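Local coordinates for uncharacterized protein DR_A0006 (Deinococcus radiodurans R1, PDB 3GGN) that is of unknown function but, through its START-like domain of the polyketide cyclase and lipid-transport family, probably binds a hydrophobic ligand, at residues B[34-39]-B[49-54]; B[60-65]-B[83-88]; B[73-78]-B[91-96]. One frame throughout, in Å; residues are numbered along the deposited sequence.

Overall arrangement
A START-like domain cut from a longer protein illustrates how a curled antiparallel sheet is assembled by successive chain reversals. From the N terminus, the chain passes through strand 4-12 and two short helices before contact 1 closes the first hairpin, 36-41 with 46-52, at one margin of the sheet. Contact 2 opens on strand 59-70, the next neighbour. Before its second segment arrives, contact 3 opens on strand 74-79, so contacts 2 and 3 cross; both end on strand 86-95. Contact 3 joins adjacent strands, whereas contact 2 ties strand 59-70 to the loop leading from 74-79 into 86-95. The indole of W49 in contact 1 meets those of W62 in contact 2 and W77 in contact 3.

Contact 1: B[34-39]-B[49-54]; sequences THLRSV and WTVEAP
W49 lies beside V39 and reaches across to L36. V39 sets CG1 over one face of the indole, a CH-pi contact 4.1 Å from the centroid of the five-membered ring. At the six-membered ring L36 comes in obliquely, its CD1 3.4 Å from CZ3 of W49. With CG anti to its carbonyl carbon (chi1 -65°), W49 swings the ring back to meet this leucine; its NE1 is bonded to OG of S47, and the indole of W77 stacks on the ring. The backbone of T50 shows how an antiparallel hairpin, here 36-41 with 46-52, absorbs an extra residue. R37 and S38 both face T50 in a classic beta bulge, and T50 O receives two amides, R37 N at 2.8 Å and the more tilted S38 N at 3.2 Å. T50 N returns a bond to S38 O. On the face shared by S38 and T50, one water joins the two hydroxyls. R37, its CG anti to the backbone N (chi1 178°), runs out extended alongside T50, with CD 4.0 Å from T50 CG2. Its NH1 then forms a salt bridge of 2.7 Å to OE2 of E52, whose chain, bent at chi2, brings the carboxylate to it, the guanidinium and carboxylate planes lying 42° apart. L146 of the second subunit packs against R37.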
# COMPACT_ATOMS: atom_id res chain seq x y z
N THR B 34 -4.92 7.27 1.00
CA THR B 34 -3.71 7.79 1.62
C THR B 34 -3.73 9.21 2.18
O THR B 34 -2.85 9.57 2.96
CB THR B 34 -2.51 7.62 0.67
OG1 THR B 34 -2.75 8.32 -0.55
CG2 THR B 34 -2.31 6.14 0.36
N HIS B 35 -4.71 10.02 1.80
CA HIS B 35 -4.76 11.38 2.33
C HIS B 35 -5.22 11.38 3.79
O HIS B 35 -5.06 12.38 4.50
CB HIS B 35 -5.70 12.26 1.49
CG HIS B 35 -7.08 11.70 1.32
ND1 HIS B 35 -7.32 10.53 0.64
CD2 HIS B 35 -8.29 12.17 1.71
CE1 HIS B 35 -8.62 10.30 0.61
NE2 HIS B 35 -9.23 11.28 1.26
N LEU B 36 -5.78 10.26 4.24
CA LEU B 36 -6.26 10.14 5.61
C LEU B 36 -5.17 9.62 6.53
O LEU B 36 -4.36 8.78 6.13
CB LEU B 36 -7.45 9.17 5.66
CG LEU B 36 -8.71 9.56 4.88
CD1 LEU B 36 -9.75 8.46 5.06
CD2 LEU B 36 -9.24 10.90 5.37
N ARG B 37 -5.14 10.14 7.75
CA ARG B 37 -4.15 9.71 8.73
C ARG B 37 -4.73 8.59 9.58
O ARG B 37 -4.08 7.56 9.79
CB ARG B 37 -3.74 10.88 9.64
CG ARG B 37 -2.73 10.49 10.71
CD ARG B 37 -2.59 11.57 11.77
NE ARG B 37 -1.68 11.18 12.84
CZ ARG B 37 -0.36 11.10 12.72
NH1 ARG B 37 0.22 11.38 11.55
NH2 ARG B 37 0.39 10.73 13.75
N SER B 38 -5.95 8.78 10.06
CA SER B 38 -6.60 7.78 10.88
C SER B 38 -8.13 7.85 10.87
O SER B 38 -8.72 8.92 10.65
CB SER B 38 -6.11 7.89 12.33
OG SER B 38 -6.56 9.11 12.92
N VAL B 39 -8.76 6.71 11.11
CA VAL B 39 -10.21 6.60 11.18
C VAL B 39 -10.48 5.73 12.40
O VAL B 39 -10.02 4.60 12.48
CB VAL B 39 -10.80 5.93 9.91
CG1 VAL B 39 -12.32 5.84 10.04
CG2 VAL B 39 -10.43 6.73 8.68
N TRP B 49 -12.46 11.01 12.22
CA TRP B 49 -11.49 11.04 11.14
C TRP B 49 -10.40 12.07 11.42
O TRP B 49 -10.63 13.07 12.11
CB TRP B 49 -12.21 11.38 9.83
CG TRP B 49 -13.20 10.33 9.39
CD1 TRP B 49 -14.18 9.75 10.14
CD2 TRP B 49 -13.30 9.73 8.09
NE1 TRP B 49 -14.88 8.82 9.39
CE2 TRP B 49 -14.36 8.80 8.13
CE3 TRP B 49 -12.59 9.90 6.89
CZ2 TRP B 49 -14.72 8.03 7.02
CZ3 TRP B 49 -12.96 9.14 5.78
CH2 TRP B 49 -14.02 8.21 5.86
N THR B 50 -9.20 11.83 10.88
CA THR B 50 -8.06 12.72 11.07
C THR B 50 -7.15 12.74 9.85
O THR B 50 -6.90 11.71 9.23
CB THR B 50 -7.22 12.25 12.28
OG1 THR B 50 -8.07 12.08 13.42
CG2 THR B 50 -6.14 13.28 12.61
N VAL B 51 -6.66 13.93 9.51
CA VAL B 51 -5.75 14.12 8.38
C VAL B 51 -4.57 15.00 8.80
O VAL B 51 -4.66 15.75 9.77
CB VAL B 51 -6.44 14.82 7.19
CG1 VAL B 51 -7.47 13.89 6.56
CG2 VAL B 51 -7.09 16.12 7.66
N GLU B 52 -3.46 14.90 8.07
CA GLU B 52 -2.26 15.68 8.36
C GLU B 52 -2.36 17.13 7.90
O GLU B 52 -2.38 17.42 6.70
CB GLU B 52 -1.05 15.02 7.71
CG GLU B 52 -0.52 13.83 8.49
CD GLU B 52 0.07 14.24 9.82
OE1 GLU B 52 1.11 14.93 9.81
OE2 GLU B 52 -0.50 13.88 10.87
N ALA B 53 -2.41 18.05 8.86
CA ALA B 53 -2.50 19.47 8.55
C ALA B 53 -1.12 20.09 8.42
O ALA B 53 -0.16 19.65 9.06
CB ALA B 53 -3.30 20.19 9.64
N PRO B 54 -1.02 21.13 7.60
CA PRO B 54 0.23 21.84 7.35
C PRO B 54 0.92 22.27 8.64
O PRO B 54 0.27 22.44 9.67
CB PRO B 54 -0.03 23.05 6.46
O HOH W 1 -3.08 12.89 6.16
O HOH W 2 -9.15 9.73 13.84

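Contact 2: B[60-65]-B[83-88]; sequences VSWEAE and ARIENS
V60 touches two residues of the incoming loop with one methyl: CG1 lies 3.7 Å from CD of R84 and equally near CG1 of I85. At S61 the backbone carbonyl takes over. R84, extended from CG to NE, donates a bent hydrogen bond from NH1 to S61 O at 2.7 Å, the oxygen lying at the edge of the guanidinium and close to its plane, although the donor stands 34° out of the carbonyl plane. A water adds a second grip, donating to S61 O while accepting from R84 N. In this helix-grip (Bet v 1-like) fold, the connection between strands 74-79 and 86-95 reaches strand 59-70, two places from 86-95 in the sheet. W62 points its CB at the loop and meets CB of A83 at 3.6 Å. With CG held between the backbone N and carbonyl carbon (chi1 65°), the indole turns so that CB of I85 stands over one face, 4.0 Å from CE3. An alanine here would remove the ring that CB of I85 packs on, and is likely to open a gap between strand and loop, leaving I85 held in this contact by V60. E63 directs its CB away from the loop, and its carboxylate forms salt bridges with R46 and R48.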
# COMPACT_ATOMS: atom_id res chain seq x y z
N VAL B 60 -5.75 17.66 11.81
CA VAL B 60 -7.15 18.09 11.90
C VAL B 60 -8.08 16.88 11.90
O VAL B 60 -7.97 16.00 11.04
CB VAL B 60 -7.52 19.00 10.72
CG1 VAL B 60 -9.00 19.37 10.79
CG2 VAL B 60 -6.65 20.25 10.74
N SER B 61 -8.99 16.83 12.87
CA SER B 61 -9.93 15.73 12.97
C SER B 61 -11.37 16.21 13.13
O SER B 61 -11.63 17.34 13.54
CB SER B 61 -9.56 14.81 14.15
OG SER B 61 -9.91 15.38 15.40
N TRP B 62 -12.30 15.33 12.79
CA TRP B 62 -13.72 15.65 12.89
C TRP B 62 -14.48 14.35 13.05
O TRP B 62 -13.93 13.27 12.85
CB TRP B 62 -14.18 16.37 11.61
CG TRP B 62 -14.11 15.51 10.39
CD1 TRP B 62 -15.08 14.67 9.92
CD2 TRP B 62 -12.99 15.36 9.51
NE1 TRP B 62 -14.63 14.02 8.80
CE2 TRP B 62 -13.35 14.42 8.52
CE3 TRP B 62 -11.71 15.94 9.46
CZ2 TRP B 62 -12.49 14.04 7.49
CZ3 TRP B 62 -10.85 15.56 8.43
CH2 TRP B 62 -11.24 14.62 7.46
N GLU B 63 -15.74 14.46 13.43
CA GLU B 63 -16.57 13.29 13.62
C GLU B 63 -17.43 13.12 12.37
O GLU B 63 -17.88 14.11 11.77
CB GLU B 63 -17.47 13.48 14.84
CG GLU B 63 -18.08 12.20 15.38
CD GLU B 63 -18.90 12.43 16.63
OE1 GLU B 63 -18.43 13.18 17.52
OE2 GLU B 63 -20.00 11.86 16.73
N ALA B 64 -17.65 11.88 11.97
CA ALA B 64 -18.47 11.59 10.81
C ALA B 64 -19.42 10.43 11.12
O ALA B 64 -19.28 9.76 12.15
CB ALA B 64 -17.59 11.23 9.62
N GLU B 65 -20.37 10.20 10.23
CA GLU B 65 -21.33 9.11 10.41
C GLU B 65 -21.60 8.40 9.08
O GLU B 65 -21.56 9.03 8.02
CB GLU B 65 -22.65 9.66 10.97
CG GLU B 65 -23.58 10.24 9.92
CD GLU B 65 -24.85 10.85 10.51
OE1 GLU B 65 -25.35 10.35 11.55
OE2 GLU B 65 -25.37 11.83 9.92
N ALA B 83 -18.12 20.13 12.05
CA ALA B 83 -16.85 19.50 11.73
C ALA B 83 -15.84 20.51 11.21
O ALA B 83 -16.18 21.37 10.39
CB ALA B 83 -17.06 18.39 10.70
N ARG B 84 -14.60 20.41 11.68
CA ARG B 84 -13.55 21.32 11.23
C ARG B 84 -13.45 21.30 9.72
O ARG B 84 -13.13 22.31 9.09
CB ARG B 84 -12.19 20.92 11.82
CG ARG B 84 -12.05 21.06 13.33
CD ARG B 84 -10.61 20.82 13.74
NE ARG B 84 -10.42 20.94 15.19
CZ ARG B 84 -10.76 20.02 16.08
NH1 ARG B 84 -11.32 18.88 15.69
NH2 ARG B 84 -10.54 20.23 17.37
N ILE B 85 -13.72 20.14 9.13
CA ILE B 85 -13.65 19.98 7.69
C ILE B 85 -14.90 19.28 7.18
O ILE B 85 -15.21 18.18 7.60
CB ILE B 85 -12.42 19.15 7.27
CG1 ILE B 85 -11.15 19.81 7.79
CG2 ILE B 85 -12.36 19.02 5.75
CD1 ILE B 85 -10.96 21.23 7.31
N GLU B 86 -15.61 19.95 6.28
CA GLU B 86 -16.81 19.39 5.70
C GLU B 86 -16.37 18.38 4.64
O GLU B 86 -15.55 18.68 3.78
CB GLU B 86 -17.65 20.48 5.03
CG GLU B 86 -18.25 21.49 6.00
CD GLU B 86 -18.62 22.80 5.31
OE1 GLU B 86 -19.36 22.76 4.31
OE2 GLU B 86 -18.17 23.86 5.79
N ASN B 87 -16.91 17.17 4.73
CA ASN B 87 -16.56 16.16 3.74
C ASN B 87 -17.57 15.03 3.75
O ASN B 87 -18.25 14.78 4.74
CB ASN B 87 -15.16 15.60 3.99
CG ASN B 87 -15.11 14.67 5.18
OD1 ASN B 87 -15.19 15.12 6.33
ND2 ASN B 87 -15.00 13.38 4.92
N SER B 88 -17.66 14.36 2.61
CA SER B 88 -18.56 13.24 2.45
C SER B 88 -17.85 12.27 1.53
O SER B 88 -16.84 12.61 0.91
CB SER B 88 -19.87 13.69 1.81
OG SER B 88 -19.62 14.17 0.50
O HOH W 3 -14.14 18.90 13.77

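Contact 3: B[73-78]-B[91-96]; sequences KRIAWR and VLFRPA
F93 touches K73 and I75 along one flank, through CB, CD2 and CE2. F93 CB lies 3.8 Å from the carbonyl oxygen of K73. Beyond it the ring leaves the strand with CG anti to the carbonyl carbon (chi1 -62°), which turns one edge toward K73. F93 CD2 approaches K73 O at 3.7 Å, and the carbonyl carbon of K73 sits in the plane of the ring at that edge. Further out, F93 CE2 comes within 4.3 Å of I75 CD1, again near the ring plane, so this flank of the phenyl is met edge-on by backbone first and methyl second. K73 O also accepts the backbone hydrogen bond of F93 N, at 2.9 Å, from above the carbonyl plane. This bond belongs to the antiparallel hairpin of 74-79 with 86-95. I75 and V91 form a hydrogen-bonded pair, the V91 amide pointing almost straight at the I75 carbonyl, while R74 and L92 make up the adjoining non-hydrogen-bonded pair. On the face opposite I75 and V91, R74 and L92 run side by side, CB of R74 3.5 Å from CD2 of L92. V91 offers CG2 to the edge of the W77 indole, 3.9 Å from CH2. Helix 16-24 covers the face of I75, V91 and F93: W23 meets the F93 ring edge-to-face, L19 packs on it, and Y20 touches I75. Strand 59-70 flanks 74-79, and strand 102-111 flanks 86-95, with V104 lying against V91 and F93.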
# COMPACT_ATOMS: atom_id res chain seq x y z
N LYS B 73 -22.57 -3.63 -1.58
CA LYS B 73 -23.12 -2.71 -2.58
C LYS B 73 -22.65 -1.27 -2.47
O LYS B 73 -22.24 -0.66 -3.45
CB LYS B 73 -24.65 -2.70 -2.52
CG LYS B 73 -25.35 -3.88 -3.18
CD LYS B 73 -26.86 -3.63 -3.16
CE LYS B 73 -27.64 -4.65 -3.97
NZ LYS B 73 -27.62 -6.01 -3.37
N ARG B 74 -22.75 -0.71 -1.27
CA ARG B 74 -22.37 0.68 -1.08
C ARG B 74 -22.12 1.08 0.35
O ARG B 74 -22.69 0.52 1.28
CB ARG B 74 -23.46 1.58 -1.64
CG ARG B 74 -24.79 1.39 -0.95
CD ARG B 74 -25.50 2.72 -0.76
NE ARG B 74 -25.78 3.39 -2.02
CZ ARG B 74 -26.30 4.60 -2.11
NH1 ARG B 74 -26.60 5.28 -1.00
NH2 ARG B 74 -26.51 5.15 -3.30
N ILE B 75 -21.25 2.07 0.51
CA ILE B 75 -20.91 2.63 1.81
C ILE B 75 -20.84 4.13 1.58
O ILE B 75 -20.17 4.58 0.65
CB ILE B 75 -19.54 2.14 2.30
CG1 ILE B 75 -19.48 0.60 2.27
CG2 ILE B 75 -19.29 2.67 3.70
CD1 ILE B 75 -18.14 0.03 2.71
N ALA B 76 -21.54 4.90 2.40
CA ALA B 76 -21.54 6.36 2.28
C ALA B 76 -21.37 6.98 3.66
O ALA B 76 -21.87 6.44 4.66
CB ALA B 76 -22.85 6.85 1.65
N TRP B 77 -20.67 8.10 3.71
CA TRP B 77 -20.42 8.79 4.97
C TRP B 77 -20.40 10.31 4.80
O TRP B 77 -20.24 10.82 3.69
CB TRP B 77 -19.08 8.33 5.55
CG TRP B 77 -17.91 8.69 4.72
CD1 TRP B 77 -17.15 9.84 4.81
CD2 TRP B 77 -17.32 7.91 3.68
NE1 TRP B 77 -16.13 9.80 3.89
CE2 TRP B 77 -16.21 8.63 3.18
CE3 TRP B 77 -17.62 6.66 3.11
CZ2 TRP B 77 -15.40 8.15 2.14
CZ3 TRP B 77 -16.81 6.17 2.07
CH2 TRP B 77 -15.72 6.92 1.61
N ARG B 78 -20.57 11.02 5.91
CA ARG B 78 -20.55 12.47 5.87
C ARG B 78 -20.18 13.05 7.23
O ARG B 78 -20.53 12.50 8.28
CB ARG B 78 -21.91 13.02 5.44
CG ARG B 78 -23.02 12.82 6.46
CD ARG B 78 -24.37 13.18 5.87
NE ARG B 78 -25.46 12.90 6.79
CZ ARG B 78 -26.73 12.81 6.42
NH1 ARG B 78 -27.06 12.97 5.15
NH2 ARG B 78 -27.67 12.55 7.33
N VAL B 91 -18.70 4.98 -1.80
CA VAL B 91 -18.01 3.96 -2.59
C VAL B 91 -19.07 2.95 -3.00
O VAL B 91 -19.78 2.42 -2.15
CB VAL B 91 -16.90 3.25 -1.79
CG1 VAL B 91 -16.15 2.29 -2.73
CG2 VAL B 91 -15.93 4.27 -1.21
N LEU B 92 -19.19 2.72 -4.30
CA LEU B 92 -20.15 1.77 -4.82
C LEU B 92 -19.40 0.54 -5.33
O LEU B 92 -18.24 0.64 -5.73
CB LEU B 92 -20.95 2.38 -5.97
CG LEU B 92 -21.79 3.63 -5.70
CD1 LEU B 92 -22.41 4.11 -7.00
CD2 LEU B 92 -22.86 3.31 -4.67
N PHE B 93 -20.07 -0.61 -5.30
CA PHE B 93 -19.49 -1.86 -5.78
C PHE B 93 -20.51 -2.36 -6.79
O PHE B 93 -21.51 -2.97 -6.43
CB PHE B 93 -19.32 -2.83 -4.62
CG PHE B 93 -18.38 -2.33 -3.56
CD1 PHE B 93 -17.00 -2.38 -3.75
CD2 PHE B 93 -18.88 -1.75 -2.39
CE1 PHE B 93 -16.13 -1.85 -2.80
CE2 PHE B 93 -18.02 -1.22 -1.42
CZ PHE B 93 -16.64 -1.27 -1.63
N ARG B 94 -20.24 -2.07 -8.06
CA ARG B 94 -21.16 -2.43 -9.14
C ARG B 94 -20.63 -3.52 -10.05
O ARG B 94 -19.43 -3.71 -10.19
CB ARG B 94 -21.44 -1.19 -10.00
CG ARG B 94 -21.54 0.10 -9.23
CD ARG B 94 -21.86 1.28 -10.13
NE ARG B 94 -20.91 1.47 -11.22
CZ ARG B 94 -20.95 2.51 -12.06
NH1 ARG B 94 -21.88 3.43 -11.93
NH2 ARG B 94 -20.06 2.62 -13.03
N PRO B 95 -21.54 -4.25 -10.71
CA PRO B 95 -21.15 -5.32 -11.62
C PRO B 95 -20.48 -4.69 -12.84
O PRO B 95 -21.03 -3.75 -13.42
CB PRO B 95 -22.48 -5.99 -11.98
CG PRO B 95 -23.36 -5.67 -10.80
CD PRO B 95 -23.00 -4.23 -10.52
N ALA B 96 -19.31 -5.18 -13.21
CA ALA B 96 -18.60 -4.65 -14.37
C ALA B 96 -19.27 -5.10 -15.66
O ALA B 96 -19.54 -6.28 -15.84
CB ALA B 96 -17.15 -5.12 -14.34